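Local coordinates for avirulence protein AVRPPH3 (PDB 1UKF), which acts as a papain-like cysteine protease of family C58 that cleaves itself and, inside infected plant cells, interacts with PBS1 as a 28 kDa product, at residues A[111-123]-A[132-144]. Numbering follows the deposited sequence.
Sequences HDVAQSGRKHLLS and HAIACSCEGSQFK
Leu122 and Ile134 form one of the hydrogen-bonded pairs of an antiparallel ladder, in which strands 119-126 and 130-139 run side by side as arms of a hairpin in the central sheet of the papain-like fold. Two bonds close this pair, and the one from Leu122 N to Ile134 O, 2.8 Å, is almost straight at 178°. His120 and Cys136 are joined in the same way, and beyond them Cys138 N donates to Arg118 O while Gly117 N reaches Cys138 O at 2.8 Å. Gly117 has the positive phi of a type II turn; glycine suits it because a CB here would be jammed against the carbonyl O of Ser116.

Apolar packing fills the face of Leu122, Ile134 and Cys136. Leu122 CB rests 3.7 Å from Ile134 CG1. With chi1 at 59°, the thiol of Cys136 sits between its own backbone N and carbonyl carbon; this compact group fits among Val113 CB, 3.7 Å from SG, His120 CB and Leu122 CD1. Val113, at the end of helix 102-113, divides its branches: CG1 lies over the centre of the His120 ring, whereas CG2 meets the CZ corner of Phe143 at 3.7 Å. The small methyl of Ala114 sits over one face of the Phe143 ring, CB 4.2 Å from CD1. Helix 160-173 covers this layer through Ile164 and Ala160.

The other face is polar at one end, where one water accepts from Lys119 NZ, pairs with Ser137 OG at 2.8 Å and donates to Cys138 O. The lysine chain lays its CG and CE alongside that hydroxyl, and a bend at chi4 (66°) turns NZ to the water. Further along, Leu121 and Ala135 pack on helix 18-27.

A continuous run of backbone bonds thus fixes the register above buried apolar packing, and the same strand carries catalytic His132, whose NE2 is hydrogen-bonded to Asp147 and whose ring touches Cys18.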
loop_
_atom_site.group_PDB
_atom_site.type_symbol
_atom_site.label_atom_id
_atom_site.label_comp_id
_atom_site.label_asym_id
_atom_site.label_seq_id
_atom_site.Cartn_x
_atom_site.Cartn_y
_atom_site.Cartn_z
ATOM N N HIS A 111 11.370 9.102 -2.030
ATOM C CA HIS A 111 11.907 9.615 -3.283
ATOM C C HIS A 111 11.239 8.918 -4.462
ATOM O O HIS A 111 11.049 9.514 -5.526
ATOM C CB HIS A 111 13.420 9.394 -3.349
ATOM C CG HIS A 111 14.032 9.810 -4.650
ATOM N ND1 HIS A 111 14.037 11.118 -5.087
ATOM C CD2 HIS A 111 14.649 9.088 -5.614
ATOM C CE1 HIS A 111 14.633 11.182 -6.266
ATOM N NE2 HIS A 111 15.014 9.964 -6.607
ATOM N N ASP A 112 10.874 7.655 -4.267
ATOM C CA ASP A 112 10.236 6.887 -5.328
ATOM C C ASP A 112 8.734 7.133 -5.450
ATOM O O ASP A 112 8.206 7.212 -6.559
ATOM C CB ASP A 112 10.447 5.381 -5.119
ATOM C CG ASP A 112 11.909 4.981 -5.109
ATOM O OD1 ASP A 112 12.692 5.543 -5.902
ATOM O OD2 ASP A 112 12.269 4.082 -4.318
ATOM N N VAL A 113 8.053 7.267 -4.315
ATOM C CA VAL A 113 6.603 7.417 -4.326
ATOM C C VAL A 113 6.022 8.812 -4.170
ATOM O O VAL A 113 4.894 9.062 -4.600
ATOM C CB VAL A 113 5.958 6.492 -3.255
ATOM C CG1 VAL A 113 6.487 5.073 -3.420
ATOM C CG2 VAL A 113 6.246 7.010 -1.851
ATOM N N ALA A 114 6.776 9.717 -3.557
ATOM C CA ALA A 114 6.297 11.077 -3.359
ATOM C C ALA A 114 6.685 11.999 -4.510
ATOM O O ALA A 114 7.381 12.997 -4.316
ATOM C CB ALA A 114 6.824 11.630 -2.040
ATOM N N GLN A 115 6.244 11.648 -5.714
ATOM C CA GLN A 115 6.497 12.453 -6.907
ATOM C C GLN A 115 5.114 12.685 -7.506
ATOM O O GLN A 115 4.314 11.755 -7.622
ATOM C CB GLN A 115 7.388 11.701 -7.903
ATOM C CG GLN A 115 8.725 11.236 -7.328
ATOM C CD GLN A 115 9.697 12.369 -7.041
ATOM O OE1 GLN A 115 10.736 12.161 -6.411
ATOM N NE2 GLN A 115 9.375 13.568 -7.510
ATOM N N SER A 116 4.829 13.926 -7.876
ATOM C CA SER A 116 3.526 14.267 -8.422
ATOM C C SER A 116 3.045 13.327 -9.522
ATOM O O SER A 116 3.788 12.998 -10.449
ATOM C CB SER A 116 3.541 15.707 -8.939
ATOM O OG SER A 116 2.236 16.118 -9.292
ATOM N N GLY A 117 1.794 12.889 -9.394
ATOM C CA GLY A 117 1.195 12.008 -10.378
ATOM C C GLY A 117 1.418 10.520 -10.185
ATOM O O GLY A 117 0.729 9.711 -10.805
ATOM N N ARG A 118 2.362 10.143 -9.332
ATOM C CA ARG A 118 2.640 8.725 -9.119
ATOM C C ARG A 118 1.696 8.019 -8.160
ATOM O O ARG A 118 1.258 8.581 -7.153
ATOM C CB ARG A 118 4.077 8.526 -8.633
ATOM C CG ARG A 118 5.139 8.955 -9.633
ATOM C CD ARG A 118 6.522 8.466 -9.222
ATOM N NE ARG A 118 7.557 8.919 -10.150
ATOM C CZ ARG A 118 8.845 8.614 -10.046
ATOM N NH1 ARG A 118 9.274 7.848 -9.053
ATOM N NH2 ARG A 118 9.712 9.079 -10.938
ATOM N N LYS A 119 1.387 6.773 -8.500
ATOM C CA LYS A 119 0.527 5.923 -7.689
ATOM C C LYS A 119 1.272 4.620 -7.466
ATOM O O LYS A 119 1.958 4.135 -8.366
ATOM C CB LYS A 119 -0.795 5.638 -8.403
ATOM C CG LYS A 119 -1.755 6.810 -8.409
ATOM C CD LYS A 119 -3.139 6.384 -8.869
ATOM C CE LYS A 119 -4.131 7.536 -8.786
ATOM N NZ LYS A 119 -3.797 8.618 -9.746
ATOM N N HIS A 120 1.147 4.057 -6.271
ATOM C CA HIS A 120 1.829 2.804 -5.966
ATOM C C HIS A 120 1.043 1.883 -5.068
ATOM O O HIS A 120 0.278 2.321 -4.208
ATOM C CB HIS A 120 3.147 3.036 -5.212
ATOM C CG HIS A 120 4.214 3.711 -6.006
ATOM N ND1 HIS A 120 5.272 3.034 -6.575
ATOM C CD2 HIS A 120 4.409 5.019 -6.289
ATOM C CE1 HIS A 120 6.073 3.899 -7.171
ATOM N NE2 HIS A 120 5.571 5.110 -7.013
ATOM N N LEU A 121 1.255 0.594 -5.285
ATOM C CA LEU A 121 0.733 -0.431 -4.400
ATOM C C LEU A 121 2.083 -0.785 -3.772
ATOM O O LEU A 121 3.075 -0.951 -4.489
ATOM C CB LEU A 121 0.187 -1.646 -5.156
ATOM C CG LEU A 121 -0.197 -2.817 -4.239
ATOM C CD1 LEU A 121 -1.375 -2.435 -3.351
ATOM C CD2 LEU A 121 -0.549 -4.024 -5.092
ATOM N N LEU A 122 2.151 -0.856 -2.449
ATOM C CA LEU A 122 3.404 -1.182 -1.782
ATOM C C LEU A 122 3.214 -2.412 -0.919
ATOM O O LEU A 122 2.150 -2.612 -0.337
ATOM C CB LEU A 122 3.867 -0.027 -0.890
ATOM C CG LEU A 122 4.046 1.363 -1.505
ATOM C CD1 LEU A 122 4.381 2.359 -0.409
ATOM C CD2 LEU A 122 5.144 1.336 -2.554
ATOM N N SER A 123 4.238 -3.246 -0.838
ATOM C CA SER A 123 4.146 -4.428 -0.001
ATOM C C SER A 123 5.226 -4.367 1.070
ATOM O O SER A 123 6.389 -4.089 0.777
ATOM C CB SER A 123 4.286 -5.703 -0.844
ATOM O OG SER A 123 5.462 -5.685 -1.631
ATOM N N HIS A 132 2.227 -7.460 3.885
ATOM C CA HIS A 132 1.149 -6.511 4.121
ATOM C C HIS A 132 1.169 -5.413 3.065
ATOM O O HIS A 132 2.158 -4.692 2.910
ATOM C CB HIS A 132 1.261 -5.878 5.500
ATOM C CG HIS A 132 0.190 -4.871 5.772
ATOM N ND1 HIS A 132 -1.150 -5.193 5.742
ATOM C CD2 HIS A 132 0.254 -3.548 6.053
ATOM C CE1 HIS A 132 -1.864 -4.111 5.993
ATOM N NE2 HIS A 132 -1.038 -3.100 6.185
ATOM N N ALA A 133 0.055 -5.271 2.365
ATOM C CA ALA A 133 -0.054 -4.295 1.299
ATOM C C ALA A 133 -0.685 -2.981 1.725
ATOM O O ALA A 133 -1.635 -2.960 2.509
ATOM C CB ALA A 133 -0.847 -4.895 0.153
ATOM N N ILE A 134 -0.130 -1.890 1.210
ATOM C CA ILE A 134 -0.639 -0.550 1.458
ATOM C C ILE A 134 -0.589 0.161 0.108
ATOM O O ILE A 134 -0.093 -0.393 -0.875
ATOM C CB ILE A 134 0.208 0.220 2.510
ATOM C CG1 ILE A 134 1.647 0.414 2.023
ATOM C CG2 ILE A 134 0.179 -0.533 3.835
ATOM C CD1 ILE A 134 2.514 1.230 2.969
ATOM N N ALA A 135 -1.108 1.379 0.039
ATOM C CA ALA A 135 -1.101 2.105 -1.223
ATOM C C ALA A 135 -0.872 3.585 -1.005
ATOM O O ALA A 135 -1.049 4.105 0.095
ATOM C CB ALA A 135 -2.425 1.885 -1.966
ATOM N N CYS A 136 -0.469 4.272 -2.060
ATOM C CA CYS A 136 -0.254 5.705 -1.962
ATOM C C CYS A 136 -0.441 6.365 -3.316
ATOM O O CYS A 136 -0.317 5.727 -4.363
ATOM C CB CYS A 136 1.135 6.023 -1.383
ATOM S SG CYS A 136 2.549 5.387 -2.306
ATOM N N SER A 137 -0.775 7.649 -3.277
ATOM C CA SER A 137 -1.002 8.432 -4.478
ATOM C C SER A 137 -0.548 9.849 -4.200
ATOM O O SER A 137 -0.872 10.423 -3.159
ATOM C CB SER A 137 -2.486 8.422 -4.838
ATOM O OG SER A 137 -2.743 9.243 -5.965
ATOM N N CYS A 138 0.213 10.407 -5.131
ATOM C CA CYS A 138 0.712 11.759 -4.976
ATOM C C CYS A 138 0.005 12.651 -5.983
ATOM O O CYS A 138 0.172 12.492 -7.195
ATOM C CB CYS A 138 2.224 11.782 -5.198
ATOM S SG CYS A 138 3.041 13.285 -4.638
ATOM N N GLU A 139 -0.815 13.560 -5.459
ATOM C CA GLU A 139 -1.582 14.509 -6.261
ATOM C C GLU A 139 -0.970 15.896 -6.082
ATOM O O GLU A 139 -1.273 16.590 -5.115
ATOM C CB GLU A 139 -3.043 14.532 -5.795
ATOM C CG GLU A 139 -3.847 13.285 -6.136
ATOM C CD GLU A 139 -5.235 13.291 -5.510
ATOM O OE1 GLU A 139 -5.910 14.342 -5.550
ATOM O OE2 GLU A 139 -5.659 12.239 -4.988
ATOM N N GLY A 140 -0.110 16.297 -7.012
ATOM C CA GLY A 140 0.527 17.597 -6.900
ATOM C C GLY A 140 1.417 17.640 -5.673
ATOM O O GLY A 140 2.326 16.824 -5.538
ATOM N N SER A 141 1.155 18.581 -4.770
ATOM C CA SER A 141 1.949 18.701 -3.550
ATOM C C SER A 141 1.436 17.787 -2.437
ATOM O O SER A 141 2.106 17.593 -1.425
ATOM C CB SER A 141 1.937 20.150 -3.055
ATOM O OG SER A 141 2.644 20.273 -1.832
ATOM N N GLN A 142 0.252 17.218 -2.643
ATOM C CA GLN A 142 -0.384 16.349 -1.654
ATOM C C GLN A 142 -0.069 14.856 -1.789
ATOM O O GLN A 142 -0.424 14.223 -2.784
ATOM C CB GLN A 142 -1.900 16.559 -1.714
ATOM C CG GLN A 142 -2.720 15.650 -0.810
ATOM C CD GLN A 142 -4.211 15.873 -0.978
ATOM O OE1 GLN A 142 -4.720 15.920 -2.100
ATOM N NE2 GLN A 142 -4.921 16.005 0.136
ATOM N N PHE A 143 0.592 14.300 -0.777
ATOM C CA PHE A 143 0.928 12.879 -0.765
ATOM C C PHE A 143 -0.067 12.151 0.138
ATOM O O PHE A 143 -0.194 12.476 1.319
ATOM C CB PHE A 143 2.350 12.660 -0.245
ATOM C CG PHE A 143 2.738 11.210 -0.146
ATOM C CD1 PHE A 143 2.856 10.429 -1.292
ATOM C CD2 PHE A 143 2.957 10.619 1.095
ATOM C CE1 PHE A 143 3.185 9.076 -1.203
ATOM C CE2 PHE A 143 3.288 9.267 1.192
ATOM C CZ PHE A 143 3.402 8.494 0.041
ATOM N N LYS A 144 -0.773 11.176 -0.428
ATOM C CA LYS A 144 -1.765 10.395 0.312
ATOM C C LYS A 144 -1.285 8.959 0.474
ATOM O O LYS A 144 -0.780 8.364 -0.475
ATOM C CB LYS A 144 -3.100 10.362 -0.439
ATOM C CG LYS A 144 -3.759 11.700 -0.716
ATOM C CD LYS A 144 -5.047 11.476 -1.504
ATOM C CE LYS A 144 -5.789 12.773 -1.780
ATOM N NZ LYS A 144 -7.018 12.523 -2.582
HETATM O O HOH W 1 -1.588 10.382 -8.281
#